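Local coordinates for protein PHO85 cyclin PHO80 (Saccharomyces cerevisiae, PDB 2PMI) that acts as the cyclin partner of the cyclin-dependent kinase PHO85 and negatively regulates phosphate-starvation-responsive genes when phosphate is plentiful, at residues Val37-Ser45 with Ile224-Pro235; Cys93-Asp103 with Val216-Ile224. All coordinates share one frame; numbering follows the deposited sequence.

Interactions 1 and 2 lie side by side in the all-helical cyclin fold, their centres about 13 Å apart. Both use helix 216-227. Interaction 2 takes its start and body, interaction 1 its end and the loop that follows. I224 belongs to both. Along the chain the order is 37-45, 93-103, 216-224 and 224-235, so the late helix returns to two early ones. The contacts also join directly, because I39 and L43 of helix 32-51 pack on L99 of helix 92-108. Three helices thus share one core. Interaction 2 is the more buried contact, and interaction 1 runs outward to a partly exposed loop.

Interaction 1. Residues Val37-Ser45 with Ile224-Pro235; sequences VLISRMLVS and IVQLVGSFNASP
R41 of helix 32-51 reaches to the loop that follows helix 216-227. Its NH1 donates a hydrogen bond to V228 O at 3.2 Å, with an N-H...O angle of 144°. The donor lies in the carbonyl plane, while the oxygen is tilted 24° from the guanidinium plane. The CA of F231 lies over one guanidinium face. At the other end of the group, NH2 comes to the edge of the F231 ring, 3.4 Å from F231 CD2. The R41 chain is extended from CG to NE, which carries the charge past V228 to the loop. Its CB stays behind and meets V228 CB at 3.8 Å.

V228 also packs on the neighbouring M42, its CG2 3.9 Å from M42 CB. The M42 chain leaves with CG anti to the backbone N (chi1 179°), then bends twice. Its CE ends 3.8 Å from I224 CG2. One turn back, L38 and I224 cross at about a right angle, with L38 CB 3.4 Å from I224 CD1. L38 CD1 continues to V225 CG2 at 3.5 Å. At the far end of the loop, P235 lies against V44, with V44 CG2 3.4 Å from P235 CD, although the proline is poorly ordered.

A second layer holds the loop and the arginine. R41 NH2 is hydrogen-bonded to V241 O and R239 O, so carbonyls from one short run of the later chain, with V228 O, receive the buried guanidinium. G229 is joined to Y243 by backbone hydrogen bonds, and F231 N to D242 OD1. S234, a site that PHO85 phosphorylates, is unmodified here. The contact fastens a helix end and its C-terminal loop to a helix of the cyclin box.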
# COMPACT_ATOMS: atom_id res chain seq x y z
N VAL B 37 0.38 11.50 24.22
CA VAL B 37 1.13 11.95 25.39
C VAL B 37 2.53 11.36 25.32
O VAL B 37 3.51 12.10 25.29
CB VAL B 37 0.45 11.56 26.77
CG1 VAL B 37 -0.95 12.14 26.85
CG2 VAL B 37 0.41 10.07 26.95
N LEU B 38 2.62 10.03 25.25
CA LEU B 38 3.92 9.38 25.15
C LEU B 38 4.75 10.00 24.03
O LEU B 38 5.93 10.27 24.20
CB LEU B 38 3.76 7.87 24.90
CG LEU B 38 3.21 7.07 26.08
CD1 LEU B 38 3.22 5.57 25.79
CD2 LEU B 38 4.07 7.36 27.30
N ILE B 39 4.14 10.25 22.88
CA ILE B 39 4.90 10.84 21.79
C ILE B 39 5.31 12.27 22.09
O ILE B 39 6.48 12.62 21.94
CB ILE B 39 4.11 10.84 20.47
CG1 ILE B 39 3.89 9.39 20.01
CG2 ILE B 39 4.88 11.61 19.42
CD1 ILE B 39 2.99 9.26 18.76
N SER B 40 4.36 13.10 22.50
CA SER B 40 4.66 14.49 22.82
C SER B 40 5.78 14.63 23.84
O SER B 40 6.67 15.48 23.70
CB SER B 40 3.40 15.18 23.34
OG SER B 40 2.40 15.18 22.35
N ARG B 41 5.73 13.80 24.87
CA ARG B 41 6.75 13.81 25.92
C ARG B 41 8.10 13.60 25.25
O ARG B 41 9.02 14.42 25.38
CB ARG B 41 6.50 12.70 26.94
CG ARG B 41 5.32 12.94 27.87
CD ARG B 41 5.13 11.73 28.78
NE ARG B 41 4.27 12.02 29.93
CZ ARG B 41 3.96 11.14 30.88
NH1 ARG B 41 4.44 9.90 30.82
NH2 ARG B 41 3.18 11.49 31.89
N MET B 42 8.22 12.49 24.55
CA MET B 42 9.45 12.16 23.86
C MET B 42 9.89 13.34 22.99
O MET B 42 11.07 13.69 22.94
CB MET B 42 9.23 10.95 22.97
CG MET B 42 10.45 10.55 22.18
SD MET B 42 11.78 10.13 23.30
CE MET B 42 11.25 8.48 23.74
N LEU B 43 8.92 13.95 22.32
CA LEU B 43 9.16 15.06 21.42
C LEU B 43 9.75 16.33 22.05
O LEU B 43 10.56 17.01 21.42
CB LEU B 43 7.85 15.40 20.70
CG LEU B 43 8.04 15.75 19.22
CD1 LEU B 43 8.54 14.52 18.51
CD2 LEU B 43 6.74 16.24 18.62
N VAL B 44 9.34 16.68 23.27
CA VAL B 44 9.90 17.87 23.91
C VAL B 44 11.20 17.49 24.59
O VAL B 44 12.00 18.35 24.93
CB VAL B 44 8.97 18.48 24.98
CG1 VAL B 44 7.79 19.10 24.31
CG2 VAL B 44 8.54 17.44 25.95
N SER B 45 11.40 16.20 24.77
CA SER B 45 12.61 15.70 25.39
C SER B 45 13.74 15.86 24.38
O SER B 45 14.83 16.32 24.72
CB SER B 45 12.43 14.23 25.78
OG SER B 45 13.62 13.69 26.33
N ILE B 224 9.50 4.48 23.45
CA ILE B 224 9.00 5.66 24.15
C ILE B 224 8.51 5.36 25.58
O ILE B 224 8.70 6.17 26.50
CB ILE B 224 7.87 6.35 23.34
CG1 ILE B 224 6.64 5.45 23.24
CG2 ILE B 224 8.38 6.70 21.96
CD1 ILE B 224 5.46 6.11 22.55
N VAL B 225 7.89 4.20 25.78
CA VAL B 225 7.41 3.86 27.10
C VAL B 225 8.60 3.64 28.02
O VAL B 225 8.56 3.97 29.20
CB VAL B 225 6.56 2.59 27.06
CG1 VAL B 225 6.07 2.24 28.47
CG2 VAL B 225 5.39 2.79 26.12
N GLN B 226 9.67 3.08 27.47
CA GLN B 226 10.85 2.84 28.28
C GLN B 226 11.53 4.17 28.57
O GLN B 226 12.07 4.37 29.65
CB GLN B 226 11.83 1.92 27.54
CG GLN B 226 13.06 1.59 28.35
CD GLN B 226 14.11 0.84 27.54
OE1 GLN B 226 14.71 1.39 26.61
NE2 GLN B 226 14.35 -0.42 27.91
N LEU B 227 11.49 5.08 27.61
CA LEU B 227 12.13 6.37 27.78
C LEU B 227 11.34 7.37 28.61
O LEU B 227 11.66 7.61 29.77
CB LEU B 227 12.46 7.00 26.43
CG LEU B 227 13.84 6.70 25.82
CD1 LEU B 227 14.07 7.56 24.58
CD2 LEU B 227 14.92 6.98 26.85
N VAL B 228 10.33 7.96 27.99
CA VAL B 228 9.49 8.96 28.62
C VAL B 228 8.25 8.35 29.24
O VAL B 228 7.25 9.03 29.47
CB VAL B 228 9.07 10.03 27.60
CG1 VAL B 228 10.30 10.75 27.07
CG2 VAL B 228 8.30 9.38 26.44
N GLY B 229 8.32 7.05 29.51
CA GLY B 229 7.19 6.34 30.11
C GLY B 229 6.77 6.91 31.44
O GLY B 229 5.58 7.10 31.70
N SER B 230 7.74 7.18 32.31
CA SER B 230 7.44 7.75 33.61
C SER B 230 7.13 9.22 33.45
O SER B 230 7.37 9.81 32.40
CB SER B 230 8.62 7.58 34.56
OG SER B 230 8.97 6.22 34.67
N PHE B 231 6.61 9.81 34.52
CA PHE B 231 6.26 11.22 34.55
C PHE B 231 7.53 12.08 34.77
O PHE B 231 7.54 12.98 35.61
CB PHE B 231 5.25 11.41 35.69
CG PHE B 231 4.64 12.78 35.75
CD1 PHE B 231 4.58 13.46 36.97
CD2 PHE B 231 4.08 13.36 34.62
CE1 PHE B 231 3.97 14.71 37.05
CE2 PHE B 231 3.46 14.62 34.70
CZ PHE B 231 3.41 15.30 35.91
N ASN B 232 8.59 11.78 34.02
CA ASN B 232 9.86 12.51 34.13
C ASN B 232 10.49 12.85 32.77
O ASN B 232 11.43 12.19 32.31
CB ASN B 232 10.86 11.70 34.95
CG ASN B 232 10.32 11.34 36.32
OD1 ASN B 232 9.75 12.18 37.01
ND2 ASN B 232 10.50 10.08 36.72
N ALA B 233 9.95 13.89 32.14
CA ALA B 233 10.41 14.38 30.85
C ALA B 233 10.46 15.90 30.86
O ALA B 233 11.54 16.47 30.81
CB ALA B 233 9.47 13.90 29.74
N SER B 234 9.30 16.54 30.95
CA SER B 234 9.16 18.01 30.96
C SER B 234 7.70 18.42 30.76
O SER B 234 7.21 19.35 31.41
CB SER B 234 9.96 18.65 29.83
OG SER B 234 11.31 18.30 29.86
N PRO B 235 6.99 17.75 29.83
CA PRO B 235 5.58 18.10 29.59
C PRO B 235 4.74 17.58 30.75
O PRO B 235 3.57 17.23 30.59
CB PRO B 235 5.27 17.38 28.29
CG PRO B 235 6.03 16.11 28.47
CD PRO B 235 7.37 16.59 29.00

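Interaction 2. Residues Cys93-Asp103 with Val216-Ile224; sequences CVLMTSLYYID and VLDKYYRRI
L217, Y220 and M96 carry most of this contact between helix 92-108 and helix 216-227. The two segments cross nearly at right angles, at 84°, with their axes 9.4 Å apart. The branched end of L217 lies against C93, M96 and T97. Its CD2 lies 3.5 Å from M96 CB and also meets T97, while CD1 meets C93 CB at 3.9 Å.

M96 points toward helix 216-227. Its CG is anti to the carbonyl carbon (chi1 -70°), and the chain then bends at chi2 and chi3. This brings CE against the backbone of helix 216-227 near L217 and Y221, 3.5 Å from Y220 CB and close to Y221 CB.

Y220 is a knob in the hole formed by M96, L99, Y100 and D103. Y100 CB sits over its ring face in a CH-pi contact, 4.0 Å from the centroid. The ring of Y100 turns its edge toward the same tyrosine in an offset edge-to-face pair, with planes at 82° and centroids 5.3 Å apart. V216 CG1 adds a contact to Y100 CD1 at 3.4 Å. L99 CD2 lies at the edge of the Y220 ring and also touches I224 CG2, 3.6 Å away.

Several polar ends find partners other than across the contact. T97 OG1 donates to C93 O within its own helix, Y100 OH pairs with N176 ND2, and Y221 OH with P24 O. The contact is held mainly by apolar and aromatic packing in the buried core.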
# COMPACT_ATOMS: atom_id res chain seq x y z
N CYS B 93 -1.05 3.99 13.90
CA CYS B 93 0.16 3.83 13.11
C CYS B 93 0.63 5.20 12.59
O CYS B 93 1.82 5.50 12.62
CB CYS B 93 -0.09 2.91 11.92
SG CYS B 93 -0.61 1.23 12.34
N VAL B 94 -0.29 6.02 12.10
CA VAL B 94 0.12 7.32 11.61
C VAL B 94 0.77 8.14 12.72
O VAL B 94 1.65 8.94 12.46
CB VAL B 94 -1.08 8.10 11.01
CG1 VAL B 94 -0.69 9.56 10.71
CG2 VAL B 94 -1.52 7.44 9.74
N LEU B 95 0.35 7.93 13.96
CA LEU B 95 0.92 8.66 15.08
C LEU B 95 2.37 8.23 15.28
O LEU B 95 3.28 9.06 15.32
CB LEU B 95 0.12 8.37 16.35
CG LEU B 95 -1.39 8.60 16.28
CD1 LEU B 95 -2.01 8.22 17.61
CD2 LEU B 95 -1.70 10.06 15.93
N MET B 96 2.58 6.93 15.40
CA MET B 96 3.91 6.39 15.57
C MET B 96 4.81 6.83 14.42
O MET B 96 5.87 7.43 14.62
CB MET B 96 3.84 4.86 15.62
CG MET B 96 3.20 4.32 16.87
SD MET B 96 3.96 5.05 18.31
CE MET B 96 5.63 4.43 18.16
N THR B 97 4.37 6.52 13.21
CA THR B 97 5.11 6.88 12.01
C THR B 97 5.62 8.31 12.08
O THR B 97 6.76 8.58 11.73
CB THR B 97 4.23 6.72 10.77
OG1 THR B 97 3.98 5.33 10.54
CG2 THR B 97 4.91 7.34 9.55
N SER B 98 4.77 9.23 12.51
CA SER B 98 5.18 10.62 12.60
C SER B 98 6.47 10.75 13.40
O SER B 98 7.44 11.37 12.95
CB SER B 98 4.07 11.46 13.24
OG SER B 98 3.11 11.83 12.26
N LEU B 99 6.48 10.14 14.58
CA LEU B 99 7.65 10.17 15.45
C LEU B 99 8.84 9.58 14.70
O LEU B 99 9.90 10.20 14.59
CB LEU B 99 7.38 9.39 16.72
CG LEU B 99 8.48 9.46 17.78
CD1 LEU B 99 8.53 10.85 18.39
CD2 LEU B 99 8.22 8.42 18.85
N TYR B 100 8.66 8.36 14.20
CA TYR B 100 9.72 7.69 13.46
C TYR B 100 10.23 8.58 12.32
O TYR B 100 11.41 8.56 11.99
CB TYR B 100 9.19 6.39 12.89
CG TYR B 100 9.96 5.88 11.71
CD1 TYR B 100 11.18 5.22 11.87
CD2 TYR B 100 9.45 6.02 10.41
CE1 TYR B 100 11.87 4.71 10.79
CE2 TYR B 100 10.14 5.51 9.32
CZ TYR B 100 11.35 4.85 9.52
OH TYR B 100 12.03 4.31 8.45
N TYR B 101 9.33 9.35 11.70
CA TYR B 101 9.72 10.24 10.62
C TYR B 101 10.74 11.28 11.09
O TYR B 101 11.33 11.98 10.27
CB TYR B 101 8.50 10.98 10.05
CG TYR B 101 7.74 10.23 8.98
CD1 TYR B 101 6.56 10.76 8.45
CD2 TYR B 101 8.18 8.99 8.51
CE1 TYR B 101 5.83 10.08 7.48
CE2 TYR B 101 7.46 8.30 7.54
CZ TYR B 101 6.29 8.85 7.03
OH TYR B 101 5.57 8.18 6.07
N ILE B 102 10.93 11.40 12.40
CA ILE B 102 11.88 12.34 12.96
C ILE B 102 13.28 11.77 12.76
O ILE B 102 14.16 12.43 12.19
CB ILE B 102 11.65 12.55 14.46
CG1 ILE B 102 10.32 13.25 14.67
CG2 ILE B 102 12.77 13.39 15.07
CD1 ILE B 102 9.96 13.40 16.11
N ASP B 103 13.48 10.54 13.22
CA ASP B 103 14.75 9.88 13.08
C ASP B 103 15.07 9.71 11.60
O ASP B 103 16.24 9.59 11.23
CB ASP B 103 14.73 8.50 13.76
CG ASP B 103 14.92 8.59 15.28
OD1 ASP B 103 14.73 9.69 15.85
OD2 ASP B 103 15.24 7.54 15.91
N VAL B 216 9.50 -1.63 12.82
CA VAL B 216 9.86 -0.29 13.20
C VAL B 216 8.88 0.32 14.22
O VAL B 216 9.26 0.56 15.36
CB VAL B 216 9.96 0.65 11.98
CG1 VAL B 216 10.57 1.96 12.39
CG2 VAL B 216 10.78 0.01 10.89
N LEU B 217 7.63 0.53 13.81
CA LEU B 217 6.61 1.15 14.67
C LEU B 217 6.47 0.58 16.07
O LEU B 217 6.24 1.33 17.02
CB LEU B 217 5.25 1.17 13.97
CG LEU B 217 5.12 2.00 12.67
CD1 LEU B 217 3.68 2.03 12.23
CD2 LEU B 217 5.60 3.43 12.89
N ASP B 218 6.60 -0.74 16.20
CA ASP B 218 6.54 -1.38 17.52
C ASP B 218 7.81 -0.95 18.26
O ASP B 218 7.75 -0.42 19.38
CB ASP B 218 6.55 -2.90 17.40
CG ASP B 218 5.60 -3.43 16.35
OD1 ASP B 218 5.55 -2.85 15.23
OD2 ASP B 218 4.91 -4.44 16.64
N LYS B 219 8.95 -1.19 17.63
CA LYS B 219 10.25 -0.83 18.19
C LYS B 219 10.18 0.53 18.85
O LYS B 219 10.63 0.70 19.98
CB LYS B 219 11.32 -0.80 17.10
CG LYS B 219 12.74 -0.66 17.65
CD LYS B 219 13.77 -0.40 16.56
CE LYS B 219 13.72 1.05 16.07
NZ LYS B 219 14.67 1.32 14.95
N TYR B 220 9.61 1.51 18.14
CA TYR B 220 9.49 2.85 18.70
C TYR B 220 8.49 2.91 19.84
O TYR B 220 8.72 3.57 20.86
CB TYR B 220 9.08 3.84 17.64
CG TYR B 220 10.19 4.25 16.73
CD1 TYR B 220 10.57 5.59 16.62
CD2 TYR B 220 10.86 3.31 15.95
CE1 TYR B 220 11.58 5.97 15.77
CE2 TYR B 220 11.87 3.69 15.10
CZ TYR B 220 12.23 5.03 15.01
OH TYR B 220 13.22 5.40 14.14
N TYR B 221 7.36 2.23 19.65
CA TYR B 221 6.34 2.23 20.68
C TYR B 221 7.01 1.81 21.98
O TYR B 221 7.03 2.57 22.95
CB TYR B 221 5.21 1.27 20.29
CG TYR B 221 4.20 1.01 21.39
CD1 TYR B 221 3.57 2.07 22.05
CD2 TYR B 221 3.87 -0.29 21.76
CE1 TYR B 221 2.66 1.83 23.06
CE2 TYR B 221 2.95 -0.54 22.76
CZ TYR B 221 2.35 0.52 23.41
OH TYR B 221 1.42 0.26 24.40
N ARG B 222 7.59 0.61 21.99
CA ARG B 222 8.28 0.12 23.17
C ARG B 222 9.29 1.15 23.68
O ARG B 222 9.31 1.48 24.87
CB ARG B 222 8.99 -1.21 22.87
CG ARG B 222 8.06 -2.40 22.80
CD ARG B 222 8.82 -3.70 22.58
NE ARG B 222 9.54 -3.71 21.30
CZ ARG B 222 8.96 -3.60 20.11
NH1 ARG B 222 7.64 -3.47 20.01
NH2 ARG B 222 9.70 -3.62 19.00
N ARG B 223 10.10 1.67 22.77
CA ARG B 223 11.11 2.66 23.13
C ARG B 223 10.59 3.87 23.91
O ARG B 223 11.18 4.26 24.93
CB ARG B 223 11.81 3.17 21.87
CG ARG B 223 13.13 3.88 22.15
CD ARG B 223 14.25 2.88 22.45
NE ARG B 223 15.52 3.56 22.62
CZ ARG B 223 15.86 4.24 23.71
NH1 ARG B 223 15.01 4.32 24.73
NH2 ARG B 223 17.03 4.85 23.77
N ILE B 224 9.50 4.48 23.45
CA ILE B 224 9.00 5.66 24.15
C ILE B 224 8.51 5.36 25.58
O ILE B 224 8.70 6.17 26.50
CB ILE B 224 7.87 6.35 23.34
CG1 ILE B 224 6.64 5.45 23.24
CG2 ILE B 224 8.38 6.70 21.96
CD1 ILE B 224 5.46 6.11 22.55